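Side-chain contacts in delta toxin (Clostridium perfringens, PDB 2YGT), which probably acts as a haemolytic beta-pore-forming toxin that assembles beta-barrel pores in target-cell membranes: residues A[197-202]-A[253-258]; A[191-196]-A[201-206]; A[18-23]-A[29-34]. All blocks are in the same frame, centred on the assembly; numbering follows the deposited sequence.

Contact 1. Residues A[197-202]-A[253-258]; sequences MFMRSR and NSYHIA
Y255 reaches from strand 241-259 into the irregular loop segment 197-202, where M197, F198 and M199 meet its ring and hydroxyl in turn. At the root of the side chain, CB leads directly toward the loop, with CG anti to the backbone N (chi1 178°). CG then faces the rim of the F198 ring, its distance to F198 CD2 being 4.1 Å. One step out, CD2 and CE2 lie beneath the F198 methylene: F198 CB stands 3.7 Å from Y255 CE2 and over the ring face, a CH-pi contact only 25° off the ring normal. The F198 ring itself is turned edge-on to the same phenol; the planes make 85° and the centroids are 5.6 Å apart, a T-shaped pair. On the same side of the ring plane but beyond the CD1-CE1 border, M197 CG comes obliquely to Y255 CE1, 3.9 Å away. At the tip, Y255 OH touches M199 CB at 3.4 Å. M199 N is near as well, but the angle is too poor for a hydrogen bond; the hydroxyl bonds instead to the carbonyl O of N195, just ahead of the segment. F198 makes further edge-to-face pairs with W89 and F177, which continue the aromatic cluster. Such an aromatic cluster, joining a strandless loop to a long antiparallel strand, is consistent with the rim region of the leukocidin/haemolysin fold.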
loop_
_atom_site.group_PDB
_atom_site.type_symbol
_atom_site.label_atom_id
_atom_site.label_comp_id
_atom_site.label_asym_id
_atom_site.label_seq_id
_atom_site.Cartn_x
_atom_site.Cartn_y
_atom_site.Cartn_z
ATOM N N MET A 197 -24.051 6.822 -4.938
ATOM C CA MET A 197 -22.989 5.821 -4.967
ATOM C C MET A 197 -23.164 4.689 -3.947
ATOM O O MET A 197 -22.895 3.529 -4.262
ATOM C CB MET A 197 -21.597 6.467 -4.871
ATOM C CG MET A 197 -21.292 7.168 -3.563
ATOM S SD MET A 197 -19.775 8.147 -3.687
ATOM C CE MET A 197 -18.643 6.931 -4.339
ATOM N N PHE A 198 -23.619 5.014 -2.740
ATOM C CA PHE A 198 -23.811 3.987 -1.712
ATOM C C PHE A 198 -25.268 3.855 -1.268
ATOM O O PHE A 198 -25.561 3.337 -0.191
ATOM C CB PHE A 198 -22.899 4.238 -0.507
ATOM C CG PHE A 198 -21.435 4.228 -0.845
ATOM C CD1 PHE A 198 -20.875 3.160 -1.526
ATOM C CD2 PHE A 198 -20.617 5.288 -0.483
ATOM C CE1 PHE A 198 -19.530 3.149 -1.846
ATOM C CE2 PHE A 198 -19.269 5.281 -0.795
ATOM C CZ PHE A 198 -18.727 4.209 -1.481
ATOM N N MET A 199 -26.175 4.322 -2.119
ATOM C CA MET A 199 -27.607 4.252 -1.850
ATOM C C MET A 199 -28.205 2.925 -2.342
ATOM O O MET A 199 -28.177 2.623 -3.535
ATOM C CB MET A 199 -28.310 5.448 -2.501
ATOM C CG MET A 199 -29.776 5.601 -2.147
ATOM S SD MET A 199 -30.592 6.831 -3.193
ATOM C CE MET A 199 -29.615 8.282 -2.826
ATOM N N ARG A 200 -28.739 2.133 -1.416
ATOM C CA ARG A 200 -29.284 0.822 -1.762
ATOM C C ARG A 200 -30.564 0.930 -2.588
ATOM O O ARG A 200 -30.803 0.124 -3.488
ATOM C CB ARG A 200 -29.546 -0.009 -0.503
ATOM C CG ARG A 200 -29.989 -1.432 -0.790
ATOM C CD ARG A 200 -30.062 -2.259 0.483
ATOM N NE ARG A 200 -29.833 -3.676 0.216
ATOM C CZ ARG A 200 -30.796 -4.580 0.064
ATOM N NH1 ARG A 200 -32.071 -4.222 0.157
ATOM N NH2 ARG A 200 -30.484 -5.847 -0.175
ATOM N N SER A 201 -31.386 1.924 -2.275
ATOM C CA SER A 201 -32.631 2.130 -2.999
ATOM C C SER A 201 -33.099 3.568 -2.854
ATOM O O SER A 201 -32.642 4.296 -1.972
ATOM C CB SER A 201 -33.716 1.173 -2.503
ATOM O OG SER A 201 -34.296 1.636 -1.297
ATOM N N ARG A 202 -34.019 3.970 -3.722
ATOM C CA ARG A 202 -34.502 5.344 -3.754
ATOM C C ARG A 202 -35.783 5.532 -2.947
ATOM O O ARG A 202 -36.145 6.656 -2.606
ATOM C CB ARG A 202 -34.739 5.775 -5.202
ATOM C CG ARG A 202 -33.537 5.556 -6.105
ATOM C CD ARG A 202 -33.937 5.549 -7.572
ATOM N NE ARG A 202 -32.776 5.621 -8.454
ATOM C CZ ARG A 202 -32.850 5.682 -9.780
ATOM N NH1 ARG A 202 -34.033 5.678 -10.378
ATOM N NH2 ARG A 202 -31.743 5.749 -10.509
ATOM N N ASN A 253 -14.738 10.035 4.809
ATOM C CA ASN A 253 -15.810 10.921 4.371
ATOM C C ASN A 253 -17.150 10.474 4.947
ATOM O O ASN A 253 -17.295 9.332 5.383
ATOM C CB ASN A 253 -15.880 10.984 2.845
ATOM C CG ASN A 253 -14.795 11.857 2.249
ATOM O OD1 ASN A 253 -14.747 12.071 1.039
ATOM N ND2 ASN A 253 -13.918 12.373 3.102
ATOM N N SER A 254 -18.122 11.378 4.958
ATOM C CA SER A 254 -19.450 11.061 5.464
ATOM C C SER A 254 -20.459 11.086 4.325
ATOM O O SER A 254 -20.772 12.148 3.787
ATOM C CB SER A 254 -19.866 12.052 6.555
ATOM O OG SER A 254 -19.026 11.948 7.695
ATOM N N TYR A 255 -20.949 9.909 3.953
ATOM C CA TYR A 255 -21.988 9.797 2.940
ATOM C C TYR A 255 -23.358 9.862 3.609
ATOM O O TYR A 255 -23.752 8.948 4.332
ATOM C CB TYR A 255 -21.831 8.494 2.151
ATOM C CG TYR A 255 -22.900 8.280 1.098
ATOM C CD1 TYR A 255 -22.857 8.961 -0.112
ATOM C CD2 TYR A 255 -23.951 7.397 1.318
ATOM C CE1 TYR A 255 -23.836 8.771 -1.073
ATOM C CE2 TYR A 255 -24.930 7.197 0.365
ATOM C CZ TYR A 255 -24.869 7.886 -0.827
ATOM O OH TYR A 255 -25.841 7.687 -1.776
ATOM N N HIS A 256 -24.067 10.963 3.379
ATOM C CA HIS A 256 -25.380 11.181 3.976
ATOM C C HIS A 256 -26.499 10.790 3.021
ATOM O O HIS A 256 -26.458 11.128 1.839
ATOM C CB HIS A 256 -25.560 12.657 4.340
ATOM C CG HIS A 256 -24.704 13.117 5.480
ATOM N ND1 HIS A 256 -25.226 13.693 6.617
ATOM C CD2 HIS A 256 -23.362 13.088 5.655
ATOM C CE1 HIS A 256 -24.243 13.998 7.446
ATOM N NE2 HIS A 256 -23.101 13.641 6.885
ATOM N N ILE A 257 -27.495 10.079 3.537
ATOM C CA ILE A 257 -28.768 9.953 2.837
ATOM C C ILE A 257 -29.862 10.655 3.638
ATOM O O ILE A 257 -29.960 10.487 4.854
ATOM C CB ILE A 257 -29.162 8.481 2.560
ATOM C CG1 ILE A 257 -29.210 7.677 3.861
ATOM C CG2 ILE A 257 -28.202 7.855 1.561
ATOM C CD1 ILE A 257 -29.759 6.277 3.687
ATOM N N ALA A 258 -30.663 11.460 2.951
ATOM C CA ALA A 258 -31.733 12.211 3.594
ATOM C C ALA A 258 -33.029 12.036 2.818
ATOM O O ALA A 258 -33.049 12.154 1.593
ATOM C CB ALA A 258 -31.365 13.683 3.691
#

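Contact 2. Residues A[191-196]-A[201-206]; sequences IVYGNQ and SRYSGT
Y193 OH and Y203 OH form the shortest polar link between 191-196 and 201-206, at 2.6 Å; either hydroxyl could be the donor. The second link is made by Q196 and R202. R202 NE donates to Q196 OE1 over 3.2 Å, with an N-H...O angle of 136°, and the oxygen is tilted somewhat from the guanidinium plane. R202 NH2 adds a weak bond to the same Q196 OE1 at 3.3 Å, so one amide oxygen receives two N-H groups of the arginine.

Around these bonds lies a layered packing. The R202 guanidinium rests flat on the Y193 ring, with planes 16° apart and centres separated by 4.5 Å, an off-centre cation-pi stack. Its chain is extended from CG to NE (chi3 168°), which carries the aliphatic part across the ring before the charged end arrives: R202 CD sits over the ring centre, 3.8 Å from the centroid of Y193, and R202 CB meets Y193 CE1 at 3.6 Å. V192 CG1 backs the opposite face of the tyrosine, completing a valine-tyrosine-arginine sandwich. Y203 meets Y193 at its edge, where Y203 CZ and Y193 CE1 are 4.0 Å apart.

N190 OD1 accepts hydrogen bonds from the backbone N of both V192 and Y193, and Y193 is also backbone-bonded to G265. A glycerol, probably from the crystallisation liquor, is bonded to R202 N. Two parts of the loop between strand 170-177 and helix 219-222, probably in the rim region, are thus tied by an arginine-tyrosine cation-pi stack.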
loop_
_atom_site.group_PDB
_atom_site.type_symbol
_atom_site.label_atom_id
_atom_site.label_comp_id
_atom_site.label_asym_id
_atom_site.label_seq_id
_atom_site.Cartn_x
_atom_site.Cartn_y
_atom_site.Cartn_z
ATOM N N ILE A 191 -30.192 15.309 -10.089
ATOM C CA ILE A 191 -30.967 16.413 -9.517
ATOM C C ILE A 191 -32.064 15.971 -8.551
ATOM O O ILE A 191 -32.477 16.743 -7.686
ATOM C CB ILE A 191 -31.581 17.331 -10.592
ATOM C CG1 ILE A 191 -32.366 16.515 -11.618
ATOM C CG2 ILE A 191 -30.495 18.163 -11.262
ATOM C CD1 ILE A 191 -33.035 17.365 -12.673
ATOM N N VAL A 192 -32.530 14.736 -8.692
ATOM C CA VAL A 192 -33.535 14.207 -7.779
ATOM C C VAL A 192 -32.906 13.448 -6.609
ATOM O O VAL A 192 -33.152 13.768 -5.444
ATOM C CB VAL A 192 -34.528 13.278 -8.510
ATOM C CG1 VAL A 192 -35.547 12.711 -7.527
ATOM C CG2 VAL A 192 -35.217 14.027 -9.644
ATOM N N TYR A 193 -32.083 12.451 -6.921
ATOM C CA TYR A 193 -31.573 11.535 -5.903
ATOM C C TYR A 193 -30.191 11.907 -5.362
ATOM O O TYR A 193 -29.649 11.210 -4.502
ATOM C CB TYR A 193 -31.566 10.106 -6.448
ATOM C CG TYR A 193 -32.909 9.677 -6.992
ATOM C CD1 TYR A 193 -33.974 9.418 -6.138
ATOM C CD2 TYR A 193 -33.120 9.549 -8.358
ATOM C CE1 TYR A 193 -35.206 9.032 -6.627
ATOM C CE2 TYR A 193 -34.348 9.164 -8.857
ATOM C CZ TYR A 193 -35.387 8.907 -7.989
ATOM O OH TYR A 193 -36.610 8.524 -8.487
ATOM N N GLY A 194 -29.631 13.006 -5.860
ATOM C CA GLY A 194 -28.314 13.444 -5.439
ATOM C C GLY A 194 -27.237 12.465 -5.866
ATOM O O GLY A 194 -27.264 11.959 -6.986
ATOM N N ASN A 195 -26.287 12.201 -4.975
ATOM C CA ASN A 195 -25.229 11.230 -5.233
ATOM C C ASN A 195 -25.637 9.864 -4.694
ATOM O O ASN A 195 -25.814 9.699 -3.488
ATOM C CB ASN A 195 -23.915 11.689 -4.591
ATOM C CG ASN A 195 -22.773 10.707 -4.817
ATOM O OD1 ASN A 195 -22.948 9.495 -4.703
ATOM N ND2 ASN A 195 -21.593 11.234 -5.130
ATOM N N GLN A 196 -25.773 8.887 -5.588
ATOM C CA GLN A 196 -26.349 7.593 -5.228
ATOM C C GLN A 196 -25.320 6.468 -5.109
ATOM O O GLN A 196 -25.678 5.289 -5.159
ATOM C CB GLN A 196 -27.409 7.184 -6.256
ATOM C CG GLN A 196 -28.352 8.295 -6.680
ATOM C CD GLN A 196 -29.064 7.978 -7.984
ATOM O OE1 GLN A 196 -29.926 7.099 -8.041
ATOM N NE2 GLN A 196 -28.702 8.694 -9.042
ATOM N N SER A 201 -31.386 1.924 -2.275
ATOM C CA SER A 201 -32.631 2.130 -2.999
ATOM C C SER A 201 -33.099 3.568 -2.854
ATOM O O SER A 201 -32.642 4.296 -1.972
ATOM C CB SER A 201 -33.716 1.173 -2.503
ATOM O OG SER A 201 -34.296 1.636 -1.297
ATOM N N ARG A 202 -34.019 3.970 -3.722
ATOM C CA ARG A 202 -34.502 5.344 -3.754
ATOM C C ARG A 202 -35.783 5.532 -2.947
ATOM O O ARG A 202 -36.145 6.656 -2.606
ATOM C CB ARG A 202 -34.739 5.775 -5.202
ATOM C CG ARG A 202 -33.537 5.556 -6.105
ATOM C CD ARG A 202 -33.937 5.549 -7.572
ATOM N NE ARG A 202 -32.776 5.621 -8.454
ATOM C CZ ARG A 202 -32.850 5.682 -9.780
ATOM N NH1 ARG A 202 -34.033 5.678 -10.378
ATOM N NH2 ARG A 202 -31.743 5.749 -10.509
ATOM N N TYR A 203 -36.463 4.432 -2.636
ATOM C CA TYR A 203 -37.778 4.518 -2.012
ATOM C C TYR A 203 -38.004 3.540 -0.859
ATOM O O TYR A 203 -39.120 3.424 -0.356
ATOM C CB TYR A 203 -38.868 4.340 -3.074
ATOM C CG TYR A 203 -38.835 5.404 -4.144
ATOM C CD1 TYR A 203 -39.342 6.674 -3.897
ATOM C CD2 TYR A 203 -38.281 5.149 -5.391
ATOM C CE1 TYR A 203 -39.307 7.658 -4.864
ATOM C CE2 TYR A 203 -38.241 6.128 -6.368
ATOM C CZ TYR A 203 -38.756 7.380 -6.099
ATOM O OH TYR A 203 -38.721 8.361 -7.064
ATOM N N SER A 204 -36.954 2.845 -0.434
ATOM C CA SER A 204 -37.102 1.829 0.608
ATOM C C SER A 204 -36.072 1.969 1.728
ATOM O O SER A 204 -35.143 2.772 1.639
ATOM C CB SER A 204 -37.010 0.425 -0.001
ATOM O OG SER A 204 -37.885 0.283 -1.108
ATOM N N GLY A 205 -36.252 1.176 2.780
ATOM C CA GLY A 205 -35.292 1.104 3.866
ATOM C C GLY A 205 -35.399 2.215 4.892
ATOM O O GLY A 205 -36.155 3.173 4.719
ATOM N N THR A 206 -34.635 2.075 5.971
ATOM C CA THR A 206 -34.544 3.108 6.994
ATOM C C THR A 206 -33.226 3.870 6.859
ATOM O O THR A 206 -32.405 3.564 5.989
ATOM C CB THR A 206 -34.650 2.510 8.411
ATOM O OG1 THR A 206 -33.479 1.734 8.696
ATOM C CG2 THR A 206 -35.887 1.624 8.526
#

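Contact 3. Residues A[18-23]-A[29-34]; sequences NVTIIT and IRKYSS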
loop_
_atom_site.group_PDB
_atom_site.type_symbol
_atom_site.label_atom_id
_atom_site.label_comp_id
_atom_site.label_asym_id
_atom_site.label_seq_id
_atom_site.Cartn_x
_atom_site.Cartn_y
_atom_site.Cartn_z
ATOM N N ASN A 18 17.866 -17.903 7.179
ATOM C CA ASN A 18 17.491 -16.622 6.594
ATOM C C ASN A 18 18.429 -16.241 5.456
ATOM O O ASN A 18 18.421 -15.103 4.986
ATOM C CB ASN A 18 17.479 -15.518 7.653
ATOM C CG ASN A 18 18.876 -15.096 8.072
ATOM O OD1 ASN A 18 19.825 -15.875 7.987
ATOM N ND2 ASN A 18 19.006 -13.857 8.529
ATOM N N VAL A 19 19.237 -17.199 5.018
ATOM C CA VAL A 19 20.198 -16.954 3.952
ATOM C C VAL A 19 19.871 -17.754 2.699
ATOM O O VAL A 19 19.569 -18.945 2.768
ATOM C CB VAL A 19 21.634 -17.305 4.390
ATOM C CG1 VAL A 19 22.625 -16.915 3.304
ATOM C CG2 VAL A 19 21.974 -16.612 5.697
ATOM N N THR A 20 19.933 -17.087 1.553
ATOM C CA THR A 20 19.789 -17.750 0.268
ATOM C C THR A 20 21.068 -17.550 -0.533
ATOM O O THR A 20 21.427 -16.421 -0.866
ATOM C CB THR A 20 18.597 -17.189 -0.531
ATOM O OG1 THR A 20 17.385 -17.391 0.205
ATOM C CG2 THR A 20 18.484 -17.887 -1.875
ATOM N N ILE A 21 21.765 -18.644 -0.824
ATOM C CA ILE A 21 22.975 -18.576 -1.634
ATOM C C ILE A 21 22.631 -18.776 -3.103
ATOM O O ILE A 21 22.151 -19.837 -3.501
ATOM C CB ILE A 21 24.025 -19.614 -1.197
ATOM C CG1 ILE A 21 24.544 -19.295 0.207
ATOM C CG2 ILE A 21 25.176 -19.659 -2.190
ATOM C CD1 ILE A 21 23.618 -19.734 1.324
ATOM N N ILE A 22 22.879 -17.748 -3.906
ATOM C CA ILE A 22 22.485 -17.757 -5.306
ATOM C C ILE A 22 23.699 -17.798 -6.225
ATOM O O ILE A 22 24.560 -16.919 -6.173
ATOM C CB ILE A 22 21.625 -16.527 -5.632
ATOM C CG1 ILE A 22 20.487 -16.409 -4.615
ATOM C CG2 ILE A 22 21.082 -16.614 -7.050
ATOM C CD1 ILE A 22 19.992 -15.002 -4.410
ATOM N N THR A 23 23.759 -18.826 -7.065
ATOM C CA THR A 23 24.891 -19.023 -7.963
ATOM C C THR A 23 24.451 -19.013 -9.424
ATOM O O THR A 23 23.601 -19.807 -9.832
ATOM C CB THR A 23 25.613 -20.349 -7.670
ATOM O OG1 THR A 23 26.118 -20.335 -6.329
ATOM C CG2 THR A 23 26.764 -20.554 -8.639
ATOM N N ILE A 29 26.121 -14.928 -5.140
ATOM C CA ILE A 29 25.690 -13.846 -4.262
ATOM C C ILE A 29 24.798 -14.390 -3.147
ATOM O O ILE A 29 24.284 -15.505 -3.239
ATOM C CB ILE A 29 24.930 -12.750 -5.035
ATOM C CG1 ILE A 29 23.530 -13.237 -5.419
ATOM C CG2 ILE A 29 25.722 -12.312 -6.264
ATOM C CD1 ILE A 29 22.726 -12.218 -6.190
ATOM N N ARG A 30 24.614 -13.604 -2.092
ATOM C CA ARG A 30 23.814 -14.049 -0.958
ATOM C C ARG A 30 22.683 -13.077 -0.645
ATOM O O ARG A 30 22.802 -11.876 -0.881
ATOM C CB ARG A 30 24.700 -14.257 0.272
ATOM C CG ARG A 30 25.889 -15.166 0.009
ATOM C CD ARG A 30 26.419 -15.795 1.286
ATOM N NE ARG A 30 27.333 -16.897 0.994
ATOM C CZ ARG A 30 27.723 -17.803 1.886
ATOM N NH1 ARG A 30 27.277 -17.746 3.133
ATOM N NH2 ARG A 30 28.555 -18.771 1.529
ATOM N N LYS A 31 21.585 -13.608 -0.117
ATOM C CA LYS A 31 20.432 -12.792 0.243
ATOM C C LYS A 31 20.006 -13.059 1.681
ATOM O O LYS A 31 19.719 -14.198 2.049
ATOM C CB LYS A 31 19.262 -13.065 -0.703
ATOM C CG LYS A 31 18.033 -12.219 -0.410
ATOM C CD LYS A 31 16.843 -12.643 -1.255
ATOM C CE LYS A 31 16.232 -13.936 -0.745
ATOM N NZ LYS A 31 14.984 -14.277 -1.474
ATOM N N TYR A 32 19.969 -12.004 2.489
ATOM C CA TYR A 32 19.576 -12.119 3.888
ATOM C C TYR A 32 18.214 -11.479 4.113
ATOM O O TYR A 32 17.987 -10.334 3.723
ATOM C CB TYR A 32 20.621 -11.461 4.795
ATOM C CG TYR A 32 22.009 -12.037 4.637
ATOM C CD1 TYR A 32 22.421 -13.124 5.398
ATOM C CD2 TYR A 32 22.903 -11.499 3.723
ATOM C CE1 TYR A 32 23.693 -13.658 5.255
ATOM C CE2 TYR A 32 24.175 -12.024 3.571
ATOM C CZ TYR A 32 24.565 -13.104 4.339
ATOM O OH TYR A 32 25.829 -13.627 4.186
ATOM N N SER A 33 17.312 -12.225 4.743
ATOM C CA SER A 33 15.963 -11.738 5.012
ATOM C C SER A 33 15.780 -11.231 6.442
ATOM O O SER A 33 16.333 -11.790 7.391
ATOM C CB SER A 33 14.932 -12.829 4.708
ATOM O OG SER A 33 14.861 -13.082 3.313
ATOM N N SER A 34 14.997 -10.169 6.589
ATOM C CA SER A 34 14.666 -9.644 7.906
ATOM C C SER A 34 13.230 -9.128 7.913
ATOM O O SER A 34 12.812 -8.416 6.999
ATOM C CB SER A 34 15.645 -8.536 8.304
ATOM O OG SER A 34 15.461 -8.149 9.649
HETATM O O HOH W 1 16.776 -15.039 2.327
#
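V19 with Y32, T20 with K31, I21 with R30 and I22 with I29 are successive cross-strand pairs of the beta hairpin formed by strands 19-24 and 27-39. The short strand axes approach to 4.7 Å, and their directions differ by 160°, as expected for a twisted antiparallel pair. T20/K31 and I22/I29 are the hydrogen-bonded pairs. I22 N to I29 O measures 2.7 Å, and I29 N returns the bond to I22 O; T20 and K31 exchange the same two bonds, K31 N to T20 O being 2.9 Å. Beyond the strand start, S33 N donates to N18 O at 3.1 Å.

Side chains alternate between the two faces. On one, V19 and Y32 lie side by side, V19 CG2 coming obliquely to the phenol at 3.4 Å from Y32 CE1. Next to them, I21 CG1 sits over a face of the R30 guanidinium, 3.8 Å from R30 NE. On the other face I22 CB packs against I29 CG1 at 3.8 Å, while K31, bent at chi3 (75°), brings CE alongside the T20 hydroxyl. A water donates to T20 OG1, 3.2 Å away, and to K31 O, and also hydrogen-bonds with S33 OG; T20 OG1 has a further partner in E15.

The hairpin is flanked by strand 12-15 on the 19-24 edge and by strand 45-54 on the 27-39 edge. Y32 stacks on H286 and touches D54, both ligands of one bound zinc ion, which makes it a second-shell neighbour of the metal. The hairpin is part of an antiparallel sheet, consistent with the beta-sandwich domain of leukocidin-family toxins.

Overall arrangement
Contact 3 comes first along the chain; segments 191-196, 197-202, 201-206 and 253-258 follow in that order. Contacts 1 and 2 are interleaved: their centres lie 7 Å apart, they share S201 and R202, and M199 CE packs against Y193 O across them. Contact 2 lies wholly within the loop between strand 170-177 and helix 219-222; contact 1 joins that loop to strand 241-259 of a branched antiparallel sheet. Contact 3 lies in another antiparallel sheet, on the opposite side of the chain's centre, its own centre about 52 Å from that of contact 1 and 58 Å from that of contact 2. The contacts thus sample two ends of an elongated molecule, probably its sandwich and rim regions.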